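PDB 3SYJ: adhesion and penetration protein autotransporter from Haemophilus influenzae, which promotes adherence to and invasion of host cells by binding a host cell structure, mediates bacterial self-association, and is probably a serine protease. Local coordinates for residues P149-I154 with G181-Q186; Y280-N285 with I302-A307; R592-A597 with D621-T626; T794-T799 with T812-T817. All blocks are in the same frame, centred on the assembly; numbering follows the deposited sequence.

Contact 1: residues P149-I154 with G181-Q186; sequences PERVRI and GNTHNQ
Val152 and Asn182 face each other as an antiparallel non-hydrogen-bonded pair, CA to CA 3.9 Å, and Arg153 with Gly181 forms the hydrogen-bonded pair beside them. Arg153 N donates to Gly181 O at 3.2 Å; the return bond from Gly181 N is weak. One step on, Thr183 N reaches Arg151 O at 3.0 Å but from well above the carbonyl plane, 46° out of it. Thr183 makes most of the side-chain contact. With OG1 set between backbone N and carbonyl carbon (chi1 69°), its methyl CG2 is turned onto the neighbouring backbone, 3.4 Å from Val152 C. Its OG1 lies 3.6 Å from Arg151 CD and gives its proton to His184 O, in the carbonyl plane on a lone pair. Val152 CB comes to 3.4 Å from Gly181 O. Asn182 lays its CB against Arg151 O, and its amide turns the other way, OD1 accepting from Leu209 N. Arg153 touches Thr183 CG2 with its CB, and its far end then turns away to a salt bridge with Asp217, next to Ser218, the active-site serine inferred by similarity. Strand 179-182 is one edge of a seven-stranded antiparallel sheet, and 181-186 leads to strand 186-190 at its other edge, consistent with a closing beta-barrel of the chymotrypsin-like fold of S6 peptidases.

Contact 2: residues Y280-N285 with I302-A307; sequences YTISGN and IKITLA
Ile282 reaches Ile304 with the far end of its side chain, so it is worth following outward from the backbone. CB sets off alongside the facing strand, and the longer branch makes the contact: CG1 stands anti to the backbone N (chi1 -172°) and comes to 4.0 Å from Ile304 CD1. CD1 then continues the extended chain and touches that same Ile304 CD1 at 3.7 Å. Ile304 points its own CB toward the partner, and the two side chains cross at about a right angle, methyl against methyl. Leu350, Phe352 and Ile356 also touch Ile282, making this a small piece of apolar core. The two strands are not bonded to each other: their axes pass 7.8 Å apart with N-to-C directions at 53°. Between them in sequence comes strand 289-294, antiparallel to both, so the three make a beta-meander. Strand 279-285 also runs parallel to 348-352 in the passenger's beta-helix, and the meander sits near the N-terminal start of that helix, consistent with covering its end. Further along, Leu306 lowers CD1 onto the backbone of Gly284, which has no side chain to hold it off, with CD1 3.7 Å from Gly284 CA. Beyond that the strands are joined by one water, which donates to Asn285 O at 3.0 Å and to Ala307 O at 2.7 Å. Outside the pair, Gly284 N binds Ser354 OG, and Ile292 of the middle strand packs against Ile304.

Contact 3: residues R592-A597 with D621-T626; sequences RPTPHA and DWINRT
Asp621 takes a bond on each carboxylate oxygen. Thr594 OG1 donates to Asp621 OD1 at 2.7 Å, coming from above the carboxylate plane, whereas His596 NE2 meets Asp621 OD2 at 2.8 Å nearly along the C-O bond, the imidazole turned 64° from the carboxylate. With CG anti to the backbone N (chi1 178°), the Asp621 carboxylate is swung across to both partners. Its main chain joins in too, since Asp621 O accepts Thr594 N at 2.9 Å. Next door, Pro593 lies flat on one face of Trp622: its CA is 3.7 Å from the centre of the five-membered ring, 8° off the normal, a clear CH-pi contact, and its CG packs on Trp622 CE2. The short antiparallel pairing continues with Ile623 N to Arg592 O at 2.7 Å. Such a pairing is unusual here, because the surrounding second beta-solenoid region is built mainly of parallel strands; the 23 residues between the segments, helix 603-609 among them, contain no strand and appear to form an excursion from the solenoid. Arg592 folds back and holds Pro593 O side-on with NE (2.8 Å) and NH2, while NH2 also forms a salt bridge with Asp677. Arg625 runs beside it, guanidinium planes almost perpendicular, and its own guanidinium forms a salt bridge with Glu497 and a hydrogen bond to Ser571 O. Farther out, His596 ND1 bonds to Asp14 on helix 9-17 of the protease part; a carboxylate at each ring nitrogen would favour the charged form of this histidine.

Contact 4: residues T794-T799 with T812-T817; sequences TLENAT and TLNNST
Glu796 and Asn814 run side by side in the same direction, carboxylate and amide planes 18° apart. The amide meets the chain behind the carboxylate, with Asn814 ND2 3.1 Å from Glu796 CG, and Glu796 OE2 is 3.9 Å from the same Asn814 ND2. At the next position the flat groups are turned instead: the amides of Asn797 and Asn815 stand 80° apart, Asn797 ND2 lying 3.0 Å from Asn815 OD1. Both asparagines have left-handed helical backbone angles, and the chain turns at this corner. Ser816 points its hydroxyl inward at the turn, OG anti to the carbonyl carbon (chi1 -72°), where it accepts Ala798 N at 2.8 Å. On either side of the corner parallel pairing holds: Leu795 N reaches Thr812 O at 3.0 Å, and Thr817 N reaches Ala798 O at 2.9 Å. Thr794 lies beside Thr812 and Thr799 beside Thr817, each pair pointing the same way, on the two faces flanking the corner, while Leu795 CB touches Leu813 CD2 inside. Chemically, then, successive beta-helix turns are held by main-chain bonds and side-by-side threonine pairs, and a buried serine satisfies the amide that the bend takes out of the ladder.

The contacts follow one another along the chain in the order 1, 2, 3, 4. Contact 1 belongs to the N-terminal S6 peptidase region, while contacts 2, 3 and 4 are spread along the beta-helix that makes up most of the passenger. Contacts 2 and 4 lie towards its two ends, on opposite sides of the chain's centre, with centres 90 Å apart; contact 3 sits between them, 8 Å from that centre. Contact 1 is nearest to contact 3, about 10 Å between closest atoms, although some 400 residues separate them in sequence. The protease region thus folds back against the middle of the solenoid, where contact 3 reaches helix 9-17.

Contact 1: residues P149-I154 with G181-Q186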
loop_
_atom_site.group_PDB
_atom_site.type_symbol
_atom_site.label_atom_id
_atom_site.label_comp_id
_atom_site.label_asym_id
_atom_site.label_seq_id
_atom_site.Cartn_x
_atom_site.Cartn_y
_atom_site.Cartn_z
ATOM N N PRO A 149 -25.999 -10.513 54.442
ATOM C CA PRO A 149 -26.646 -9.377 53.771
ATOM C C PRO A 149 -27.805 -9.764 52.867
ATOM O O PRO A 149 -28.746 -8.983 52.731
ATOM C CB PRO A 149 -25.524 -8.790 52.918
ATOM C CG PRO A 149 -24.585 -9.900 52.696
ATOM C CD PRO A 149 -24.665 -10.802 53.890
ATOM N N GLU A 150 -27.731 -10.937 52.247
ATOM C CA GLU A 150 -28.769 -11.378 51.324
ATOM C C GLU A 150 -29.467 -12.642 51.820
ATOM O O GLU A 150 -28.861 -13.491 52.480
ATOM C CB GLU A 150 -28.177 -11.592 49.932
ATOM C CG GLU A 150 -27.385 -10.397 49.410
ATOM C CD GLU A 150 -28.250 -9.323 48.774
ATOM O OE1 GLU A 150 -29.493 -9.446 48.818
ATOM O OE2 GLU A 150 -27.686 -8.355 48.217
ATOM N N ARG A 151 -30.755 -12.752 51.516
ATOM C CA ARG A 151 -31.544 -13.913 51.903
ATOM C C ARG A 151 -32.639 -14.110 50.859
ATOM O O ARG A 151 -33.292 -13.142 50.468
ATOM C CB ARG A 151 -32.156 -13.721 53.297
ATOM C CG ARG A 151 -31.965 -14.929 54.200
ATOM C CD ARG A 151 -33.050 -15.101 55.245
ATOM N NE ARG A 151 -32.790 -14.408 56.501
ATOM C CZ ARG A 151 -32.768 -14.989 57.702
ATOM N NH1 ARG A 151 -32.975 -16.287 57.833
ATOM N NH2 ARG A 151 -32.544 -14.261 58.783
ATOM N N VAL A 152 -32.839 -15.347 50.400
ATOM C CA VAL A 152 -33.852 -15.625 49.376
ATOM C C VAL A 152 -34.619 -16.927 49.641
ATOM O O VAL A 152 -34.176 -17.769 50.425
ATOM C CB VAL A 152 -33.231 -15.703 47.968
ATOM C CG1 VAL A 152 -32.501 -14.418 47.627
ATOM C CG2 VAL A 152 -32.283 -16.883 47.875
ATOM N N ARG A 153 -35.773 -17.081 48.992
ATOM C CA ARG A 153 -36.550 -18.321 49.061
ATOM C C ARG A 153 -37.198 -18.620 47.712
ATOM O O ARG A 153 -37.224 -17.778 46.812
ATOM C CB ARG A 153 -37.621 -18.273 50.166
ATOM C CG ARG A 153 -38.821 -17.354 49.877
ATOM C CD ARG A 153 -40.062 -17.759 50.692
ATOM N NE ARG A 153 -40.511 -19.105 50.330
ATOM C CZ ARG A 153 -41.364 -19.382 49.344
ATOM N NH1 ARG A 153 -41.901 -18.401 48.622
ATOM N NH2 ARG A 153 -41.695 -20.646 49.084
ATOM N N ILE A 154 -37.729 -19.822 47.568
ATOM C CA ILE A 154 -38.249 -20.243 46.284
ATOM C C ILE A 154 -39.192 -21.403 46.518
ATOM O O ILE A 154 -38.947 -22.236 47.390
ATOM C CB ILE A 154 -37.097 -20.670 45.350
ATOM C CG1 ILE A 154 -37.646 -21.164 44.003
ATOM C CG2 ILE A 154 -36.236 -21.734 46.027
ATOM C CD1 ILE A 154 -36.579 -21.496 42.974
ATOM N N GLY A 181 -37.859 -14.899 45.163
ATOM C CA GLY A 181 -37.426 -13.522 45.355
ATOM C C GLY A 181 -36.606 -13.504 46.625
ATOM O O GLY A 181 -36.304 -14.568 47.158
ATOM N N ASN A 182 -36.232 -12.336 47.126
ATOM C CA ASN A 182 -35.641 -12.312 48.464
ATOM C C ASN A 182 -36.715 -12.615 49.509
ATOM O O ASN A 182 -37.909 -12.537 49.214
ATOM C CB ASN A 182 -34.889 -11.010 48.762
ATOM C CG ASN A 182 -35.759 -9.776 48.633
ATOM O OD1 ASN A 182 -35.869 -9.190 47.560
ATOM N ND2 ASN A 182 -36.357 -9.353 49.745
ATOM N N THR A 183 -36.308 -12.996 50.714
ATOM C CA THR A 183 -37.287 -13.269 51.764
ATOM C C THR A 183 -37.808 -11.967 52.362
ATOM O O THR A 183 -37.256 -10.891 52.119
ATOM C CB THR A 183 -36.692 -14.110 52.902
ATOM O OG1 THR A 183 -35.726 -13.334 53.628
ATOM C CG2 THR A 183 -36.031 -15.351 52.343
ATOM N N HIS A 184 -38.867 -12.072 53.152
ATOM C CA HIS A 184 -39.341 -10.931 53.919
ATOM C C HIS A 184 -38.332 -10.604 55.009
ATOM O O HIS A 184 -37.305 -11.280 55.142
ATOM C CB HIS A 184 -40.721 -11.213 54.523
ATOM C CG HIS A 184 -41.851 -10.961 53.575
ATOM N ND1 HIS A 184 -42.325 -9.694 53.305
ATOM C CD2 HIS A 184 -42.586 -11.807 52.814
ATOM C CE1 HIS A 184 -43.309 -9.772 52.427
ATOM N NE2 HIS A 184 -43.485 -11.042 52.112
ATOM N N ASN A 185 -38.632 -9.570 55.787
ATOM C CA ASN A 185 -37.754 -9.115 56.860
ATOM C C ASN A 185 -37.688 -10.094 58.018
ATOM O O ASN A 185 -38.608 -10.887 58.235
ATOM C CB ASN A 185 -38.235 -7.774 57.401
ATOM C CG ASN A 185 -38.121 -6.660 56.387
ATOM O OD1 ASN A 185 -37.274 -6.691 55.499
ATOM N ND2 ASN A 185 -38.970 -5.656 56.527
ATOM N N GLN A 186 -36.594 -10.005 58.768
ATOM C CA GLN A 186 -36.385 -10.795 59.972
ATOM C C GLN A 186 -37.433 -10.456 61.030
ATOM O O GLN A 186 -37.632 -9.290 61.368
ATOM C CB GLN A 186 -34.979 -10.541 60.513
ATOM C CG GLN A 186 -34.666 -11.264 61.805
ATOM C CD GLN A 186 -34.627 -12.773 61.645
ATOM O OE1 GLN A 186 -35.611 -13.457 61.929
ATOM N NE2 GLN A 186 -33.488 -13.302 61.192
#

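Contact 2: residues Y280-N285 with I302-A307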
loop_
_atom_site.group_PDB
_atom_site.type_symbol
_atom_site.label_atom_id
_atom_site.label_comp_id
_atom_site.label_asym_id
_atom_site.label_seq_id
_atom_site.Cartn_x
_atom_site.Cartn_y
_atom_site.Cartn_z
ATOM N N TYR A 280 -7.844 -54.968 46.285
ATOM C CA TYR A 280 -9.118 -55.321 46.892
ATOM C C TYR A 280 -9.917 -56.188 45.935
ATOM O O TYR A 280 -9.879 -55.977 44.722
ATOM C CB TYR A 280 -9.887 -54.046 47.262
ATOM C CG TYR A 280 -9.033 -53.089 48.056
ATOM C CD1 TYR A 280 -8.961 -53.174 49.442
ATOM C CD2 TYR A 280 -8.267 -52.127 47.421
ATOM C CE1 TYR A 280 -8.156 -52.315 50.170
ATOM C CE2 TYR A 280 -7.456 -51.266 48.145
ATOM C CZ TYR A 280 -7.402 -51.368 49.514
ATOM O OH TYR A 280 -6.595 -50.504 50.219
ATOM N N THR A 281 -10.617 -57.180 46.474
ATOM C CA THR A 281 -11.462 -58.041 45.657
ATOM C C THR A 281 -12.879 -58.022 46.213
ATOM O O THR A 281 -13.091 -58.233 47.409
ATOM C CB THR A 281 -10.945 -59.494 45.607
ATOM O OG1 THR A 281 -9.543 -59.501 45.313
ATOM C CG2 THR A 281 -11.684 -60.282 44.537
ATOM N N ILE A 282 -13.846 -57.763 45.342
ATOM C CA ILE A 282 -15.221 -57.566 45.771
ATOM C C ILE A 282 -16.147 -58.603 45.160
ATOM O O ILE A 282 -16.015 -58.967 43.991
ATOM C CB ILE A 282 -15.728 -56.140 45.414
ATOM C CG1 ILE A 282 -17.104 -55.872 46.034
ATOM C CG2 ILE A 282 -15.781 -55.940 43.907
ATOM C CD1 ILE A 282 -17.513 -54.405 46.002
ATOM N N SER A 283 -17.084 -59.084 45.965
ATOM C CA SER A 283 -18.116 -59.977 45.470
ATOM C C SER A 283 -19.374 -59.782 46.300
ATOM O O SER A 283 -19.322 -59.222 47.396
ATOM C CB SER A 283 -17.643 -61.426 45.558
ATOM O OG SER A 283 -17.266 -61.745 46.884
ATOM N N GLY A 284 -20.508 -60.241 45.785
ATOM C CA GLY A 284 -21.731 -60.196 46.561
ATOM C C GLY A 284 -22.801 -61.103 46.004
ATOM O O GLY A 284 -22.579 -61.800 45.016
ATOM N N ASN A 285 -23.968 -61.111 46.636
ATOM C CA ASN A 285 -25.099 -61.837 46.073
ATOM C C ASN A 285 -26.433 -61.133 46.269
ATOM O O ASN A 285 -26.531 -60.132 46.981
ATOM C CB ASN A 285 -25.178 -63.257 46.622
ATOM C CG ASN A 285 -25.726 -63.299 48.021
ATOM O OD1 ASN A 285 -26.877 -63.681 48.236
ATOM N ND2 ASN A 285 -24.910 -62.891 48.988
ATOM N N ILE A 302 -13.670 -57.947 54.675
ATOM C CA ILE A 302 -14.606 -56.944 55.184
ATOM C C ILE A 302 -16.005 -57.193 54.625
ATOM O O ILE A 302 -16.177 -57.256 53.411
ATOM C CB ILE A 302 -14.185 -55.518 54.772
ATOM C CG1 ILE A 302 -12.781 -55.186 55.288
ATOM C CG2 ILE A 302 -15.191 -54.501 55.276
ATOM C CD1 ILE A 302 -11.651 -55.536 54.321
ATOM N N LYS A 303 -17.000 -57.332 55.498
ATOM C CA LYS A 303 -18.374 -57.557 55.044
ATOM C C LYS A 303 -18.984 -56.235 54.589
ATOM O O LYS A 303 -18.804 -55.217 55.247
ATOM C CB LYS A 303 -19.231 -58.149 56.168
ATOM C CG LYS A 303 -18.963 -59.615 56.500
ATOM C CD LYS A 303 -19.156 -60.540 55.288
ATOM C CE LYS A 303 -20.569 -60.460 54.680
ATOM N NZ LYS A 303 -21.634 -61.170 55.467
ATOM N N ILE A 304 -19.709 -56.245 53.477
ATOM C CA ILE A 304 -20.413 -55.047 53.025
ATOM C C ILE A 304 -21.873 -55.358 52.673
ATOM O O ILE A 304 -22.225 -56.513 52.437
ATOM C CB ILE A 304 -19.720 -54.406 51.815
ATOM C CG1 ILE A 304 -19.784 -55.341 50.608
ATOM C CG2 ILE A 304 -18.286 -54.061 52.156
ATOM C CD1 ILE A 304 -19.147 -54.786 49.350
ATOM N N THR A 305 -22.719 -54.329 52.643
ATOM C CA THR A 305 -24.130 -54.518 52.292
ATOM C C THR A 305 -24.439 -53.935 50.924
ATOM O O THR A 305 -23.930 -52.873 50.566
ATOM C CB THR A 305 -25.076 -53.898 53.336
ATOM O OG1 THR A 305 -24.850 -52.482 53.412
ATOM C CG2 THR A 305 -24.834 -54.517 54.699
ATOM N N LEU A 306 -25.271 -54.641 50.162
ATOM C CA LEU A 306 -25.592 -54.248 48.793
ATOM C C LEU A 306 -27.098 -54.209 48.579
ATOM O O LEU A 306 -27.875 -54.355 49.524
ATOM C CB LEU A 306 -24.967 -55.227 47.793
ATOM C CG LEU A 306 -23.471 -55.516 47.908
ATOM C CD1 LEU A 306 -23.120 -56.786 47.152
ATOM C CD2 LEU A 306 -22.649 -54.352 47.391
ATOM N N ALA A 307 -27.509 -54.019 47.330
ATOM C CA ALA A 307 -28.916 -54.096 46.994
ATOM C C ALA A 307 -29.422 -55.456 47.429
ATOM O O ALA A 307 -28.856 -56.479 47.054
ATOM C CB ALA A 307 -29.122 -53.914 45.512
HETATM O O HOH W 1 -26.892 -57.531 45.488
#

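Contact 3: residues R592-A597 with D621-T626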
loop_
_atom_site.group_PDB
_atom_site.type_symbol
_atom_site.label_atom_id
_atom_site.label_comp_id
_atom_site.label_asym_id
_atom_site.label_seq_id
_atom_site.Cartn_x
_atom_site.Cartn_y
_atom_site.Cartn_z
ATOM N N ARG A 592 -29.353 -14.657 20.073
ATOM C CA ARG A 592 -30.602 -15.293 20.501
ATOM C C ARG A 592 -31.337 -14.463 21.556
ATOM O O ARG A 592 -30.724 -13.684 22.290
ATOM C CB ARG A 592 -30.340 -16.696 21.051
ATOM C CG ARG A 592 -29.348 -16.741 22.203
ATOM C CD ARG A 592 -29.694 -17.866 23.157
ATOM N NE ARG A 592 -30.978 -17.608 23.799
ATOM C CZ ARG A 592 -31.737 -18.530 24.382
ATOM N NH1 ARG A 592 -31.350 -19.798 24.419
ATOM N NH2 ARG A 592 -32.893 -18.179 24.928
ATOM N N PRO A 593 -32.660 -14.639 21.647
ATOM C CA PRO A 593 -33.381 -13.866 22.662
ATOM C C PRO A 593 -32.851 -14.193 24.054
ATOM O O PRO A 593 -32.472 -15.336 24.319
ATOM C CB PRO A 593 -34.828 -14.354 22.510
ATOM C CG PRO A 593 -34.906 -14.935 21.132
ATOM C CD PRO A 593 -33.554 -15.515 20.867
ATOM N N THR A 594 -32.793 -13.201 24.930
ATOM C CA THR A 594 -32.490 -13.475 26.330
ATOM C C THR A 594 -33.579 -14.408 26.845
ATOM O O THR A 594 -34.752 -14.202 26.553
ATOM C CB THR A 594 -32.498 -12.183 27.164
ATOM O OG1 THR A 594 -31.530 -11.273 26.634
ATOM C CG2 THR A 594 -32.183 -12.479 28.625
ATOM N N PRO A 595 -33.199 -15.456 27.587
ATOM C CA PRO A 595 -34.199 -16.363 28.164
ATOM C C PRO A 595 -35.106 -15.669 29.179
ATOM O O PRO A 595 -34.638 -14.819 29.932
ATOM C CB PRO A 595 -33.341 -17.407 28.885
ATOM C CG PRO A 595 -32.021 -17.360 28.206
ATOM C CD PRO A 595 -31.820 -15.941 27.791
ATOM N N HIS A 596 -36.384 -16.037 29.205
ATOM C CA HIS A 596 -37.296 -15.560 30.243
ATOM C C HIS A 596 -38.190 -16.702 30.711
ATOM O O HIS A 596 -38.559 -17.573 29.925
ATOM C CB HIS A 596 -38.155 -14.393 29.738
ATOM C CG HIS A 596 -37.414 -13.099 29.600
ATOM N ND1 HIS A 596 -36.985 -12.366 30.686
ATOM C CD2 HIS A 596 -37.036 -12.400 28.503
ATOM C CE1 HIS A 596 -36.368 -11.277 30.263
ATOM N NE2 HIS A 596 -36.383 -11.274 28.943
ATOM N N ALA A 597 -38.546 -16.696 31.990
ATOM C CA ALA A 597 -39.415 -17.732 32.542
ATOM C C ALA A 597 -40.742 -17.826 31.787
ATOM O O ALA A 597 -41.383 -16.807 31.489
ATOM C CB ALA A 597 -39.653 -17.488 34.008
ATOM N N ASP A 621 -34.770 -7.551 23.529
ATOM C CA ASP A 621 -33.905 -8.089 24.572
ATOM C C ASP A 621 -33.262 -9.391 24.090
ATOM O O ASP A 621 -33.775 -10.488 24.340
ATOM C CB ASP A 621 -34.725 -8.311 25.848
ATOM C CG ASP A 621 -33.916 -8.916 26.969
ATOM O OD1 ASP A 621 -32.676 -8.882 26.897
ATOM O OD2 ASP A 621 -34.521 -9.427 27.933
ATOM N N TRP A 622 -32.147 -9.249 23.373
ATOM C CA TRP A 622 -31.400 -10.376 22.812
ATOM C C TRP A 622 -29.970 -10.409 23.335
ATOM O O TRP A 622 -29.424 -9.381 23.738
ATOM C CB TRP A 622 -31.354 -10.276 21.284
ATOM C CG TRP A 622 -32.553 -10.843 20.605
ATOM C CD1 TRP A 622 -33.863 -10.618 20.927
ATOM C CD2 TRP A 622 -32.561 -11.720 19.470
ATOM N NE1 TRP A 622 -34.680 -11.315 20.071
ATOM C CE2 TRP A 622 -33.908 -11.996 19.168
ATOM C CE3 TRP A 622 -31.559 -12.307 18.687
ATOM C CZ2 TRP A 622 -34.281 -12.827 18.109
ATOM C CZ3 TRP A 622 -31.931 -13.132 17.641
ATOM C CH2 TRP A 622 -33.281 -13.383 17.361
ATOM N N ILE A 623 -29.370 -11.597 23.314
ATOM C CA ILE A 623 -27.962 -11.773 23.651
ATOM C C ILE A 623 -27.092 -11.585 22.411
ATOM O O ILE A 623 -27.372 -12.159 21.353
ATOM C CB ILE A 623 -27.698 -13.183 24.226
ATOM C CG1 ILE A 623 -28.647 -13.460 25.401
ATOM C CG2 ILE A 623 -26.241 -13.320 24.634
ATOM C CD1 ILE A 623 -28.473 -14.816 26.061
ATOM N N ASN A 624 -26.040 -10.779 22.539
ATOM C CA ASN A 624 -25.107 -10.564 21.435
ATOM C C ASN A 624 -24.004 -11.625 21.388
ATOM O O ASN A 624 -23.447 -11.997 22.425
ATOM C CB ASN A 624 -24.502 -9.163 21.517
ATOM C CG ASN A 624 -25.534 -8.072 21.268
ATOM O OD1 ASN A 624 -26.437 -8.225 20.441
ATOM N ND2 ASN A 624 -25.406 -6.967 21.988
ATOM N N ARG A 625 -23.692 -12.104 20.184
ATOM C CA ARG A 625 -22.717 -13.182 20.012
ATOM C C ARG A 625 -21.511 -12.810 19.139
ATOM O O ARG A 625 -21.541 -11.842 18.372
ATOM C CB ARG A 625 -23.390 -14.428 19.429
ATOM C CG ARG A 625 -24.563 -14.962 20.239
ATOM C CD ARG A 625 -24.154 -15.360 21.649
ATOM N NE ARG A 625 -25.023 -16.407 22.183
ATOM C CZ ARG A 625 -25.027 -16.817 23.447
ATOM N NH1 ARG A 625 -24.213 -16.257 24.326
ATOM N NH2 ARG A 625 -25.849 -17.787 23.829
ATOM N N THR A 626 -20.449 -13.594 19.264
ATOM C CA THR A 626 -19.274 -13.423 18.429
ATOM C C THR A 626 -18.957 -14.758 17.789
ATOM O O THR A 626 -19.160 -15.815 18.389
ATOM C CB THR A 626 -18.034 -12.968 19.229
ATOM O OG1 THR A 626 -17.704 -13.956 20.213
ATOM C CG2 THR A 626 -18.281 -11.648 19.913
HETATM O O HOH W 2 -36.042 -12.092 25.073
#

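Contact 4: residues T794-T799 with T812-T817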
loop_
_atom_site.group_PDB
_atom_site.type_symbol
_atom_site.label_atom_id
_atom_site.label_comp_id
_atom_site.label_asym_id
_atom_site.label_seq_id
_atom_site.Cartn_x
_atom_site.Cartn_y
_atom_site.Cartn_z
ATOM N N THR A 794 -20.655 2.581 -13.726
ATOM C CA THR A 794 -21.968 3.191 -13.890
ATOM C C THR A 794 -22.424 3.914 -12.625
ATOM O O THR A 794 -22.329 3.375 -11.525
ATOM C CB THR A 794 -23.013 2.133 -14.266
ATOM O OG1 THR A 794 -22.550 1.391 -15.401
ATOM C CG2 THR A 794 -24.345 2.787 -14.595
ATOM N N LEU A 795 -22.917 5.137 -12.789
ATOM C CA LEU A 795 -23.479 5.891 -11.677
ATOM C C LEU A 795 -24.959 6.172 -11.909
ATOM O O LEU A 795 -25.363 6.546 -13.010
ATOM C CB LEU A 795 -22.724 7.209 -11.478
ATOM C CG LEU A 795 -21.416 7.183 -10.678
ATOM C CD1 LEU A 795 -20.342 6.403 -11.404
ATOM C CD2 LEU A 795 -20.936 8.595 -10.382
ATOM N N GLU A 796 -25.771 5.985 -10.873
ATOM C CA GLU A 796 -27.180 6.364 -10.945
ATOM C C GLU A 796 -27.622 7.062 -9.668
ATOM O O GLU A 796 -27.540 6.491 -8.580
ATOM C CB GLU A 796 -28.077 5.154 -11.202
ATOM C CG GLU A 796 -29.527 5.543 -11.455
ATOM C CD GLU A 796 -30.493 4.377 -11.338
ATOM O OE1 GLU A 796 -30.033 3.217 -11.229
ATOM O OE2 GLU A 796 -31.718 4.627 -11.351
ATOM N N ASN A 797 -28.101 8.292 -9.810
ATOM C CA ASN A 797 -28.497 9.096 -8.664
ATOM C C ASN A 797 -27.367 9.176 -7.658
ATOM O O ASN A 797 -27.597 9.159 -6.450
ATOM C CB ASN A 797 -29.745 8.514 -8.008
ATOM C CG ASN A 797 -30.847 8.247 -9.008
ATOM O OD1 ASN A 797 -31.492 7.194 -8.981
ATOM N ND2 ASN A 797 -31.061 9.196 -9.918
ATOM N N ALA A 798 -26.144 9.270 -8.169
ATOM C CA ALA A 798 -24.955 9.229 -7.325
ATOM C C ALA A 798 -24.054 10.440 -7.512
ATOM O O ALA A 798 -24.043 11.071 -8.563
ATOM C CB ALA A 798 -24.170 7.954 -7.591
ATOM N N THR A 799 -23.299 10.764 -6.476
ATOM C CA THR A 799 -22.254 11.764 -6.589
ATOM C C THR A 799 -20.912 11.103 -6.293
ATOM O O THR A 799 -20.812 10.238 -5.417
ATOM C CB THR A 799 -22.480 12.949 -5.630
ATOM O OG1 THR A 799 -22.480 12.482 -4.274
ATOM C CG2 THR A 799 -23.803 13.633 -5.930
ATOM N N THR A 812 -20.748 5.377 -17.511
ATOM C CA THR A 812 -22.127 5.704 -17.843
ATOM C C THR A 812 -22.742 6.560 -16.751
ATOM O O THR A 812 -22.752 6.170 -15.583
ATOM C CB THR A 812 -22.970 4.433 -18.025
ATOM O OG1 THR A 812 -22.520 3.721 -19.184
ATOM C CG2 THR A 812 -24.437 4.792 -18.195
ATOM N N LEU A 813 -23.245 7.729 -17.126
ATOM C CA LEU A 813 -23.869 8.625 -16.161
ATOM C C LEU A 813 -25.373 8.621 -16.322
ATOM O O LEU A 813 -25.887 8.475 -17.427
ATOM C CB LEU A 813 -23.358 10.052 -16.330
ATOM C CG LEU A 813 -21.898 10.263 -15.965
ATOM C CD1 LEU A 813 -21.631 11.740 -15.769
ATOM C CD2 LEU A 813 -21.578 9.481 -14.706
ATOM N N ASN A 814 -26.072 8.796 -15.210
ATOM C CA ASN A 814 -27.519 8.913 -15.215
ATOM C C ASN A 814 -27.944 9.677 -13.977
ATOM O O ASN A 814 -27.938 9.130 -12.876
ATOM C CB ASN A 814 -28.165 7.527 -15.244
ATOM C CG ASN A 814 -29.615 7.542 -14.785
ATOM O OD1 ASN A 814 -30.269 8.588 -14.770
ATOM N ND2 ASN A 814 -30.127 6.373 -14.407
ATOM N N ASN A 815 -28.305 10.942 -14.161
ATOM C CA ASN A 815 -28.698 11.798 -13.050
ATOM C C ASN A 815 -27.661 11.773 -11.940
ATOM O O ASN A 815 -28.006 11.759 -10.757
ATOM C CB ASN A 815 -30.058 11.374 -12.499
ATOM C CG ASN A 815 -30.620 12.368 -11.496
ATOM O OD1 ASN A 815 -31.491 12.029 -10.700
ATOM N ND2 ASN A 815 -30.121 13.600 -11.530
ATOM N N SER A 816 -26.390 11.758 -12.329
ATOM C CA SER A 816 -25.290 11.696 -11.374
ATOM C C SER A 816 -24.260 12.810 -11.592
ATOM O O SER A 816 -24.136 13.353 -12.691
ATOM C CB SER A 816 -24.614 10.325 -11.436
ATOM O OG SER A 816 -25.445 9.329 -10.860
ATOM N N THR A 817 -23.519 13.139 -10.540
ATOM C CA THR A 817 -22.536 14.216 -10.596
ATOM C C THR A 817 -21.131 13.746 -10.232
ATOM O O THR A 817 -20.939 13.071 -9.227
ATOM C CB THR A 817 -22.929 15.366 -9.652
ATOM O OG1 THR A 817 -24.113 15.994 -10.150
ATOM C CG2 THR A 817 -21.813 16.401 -9.558
#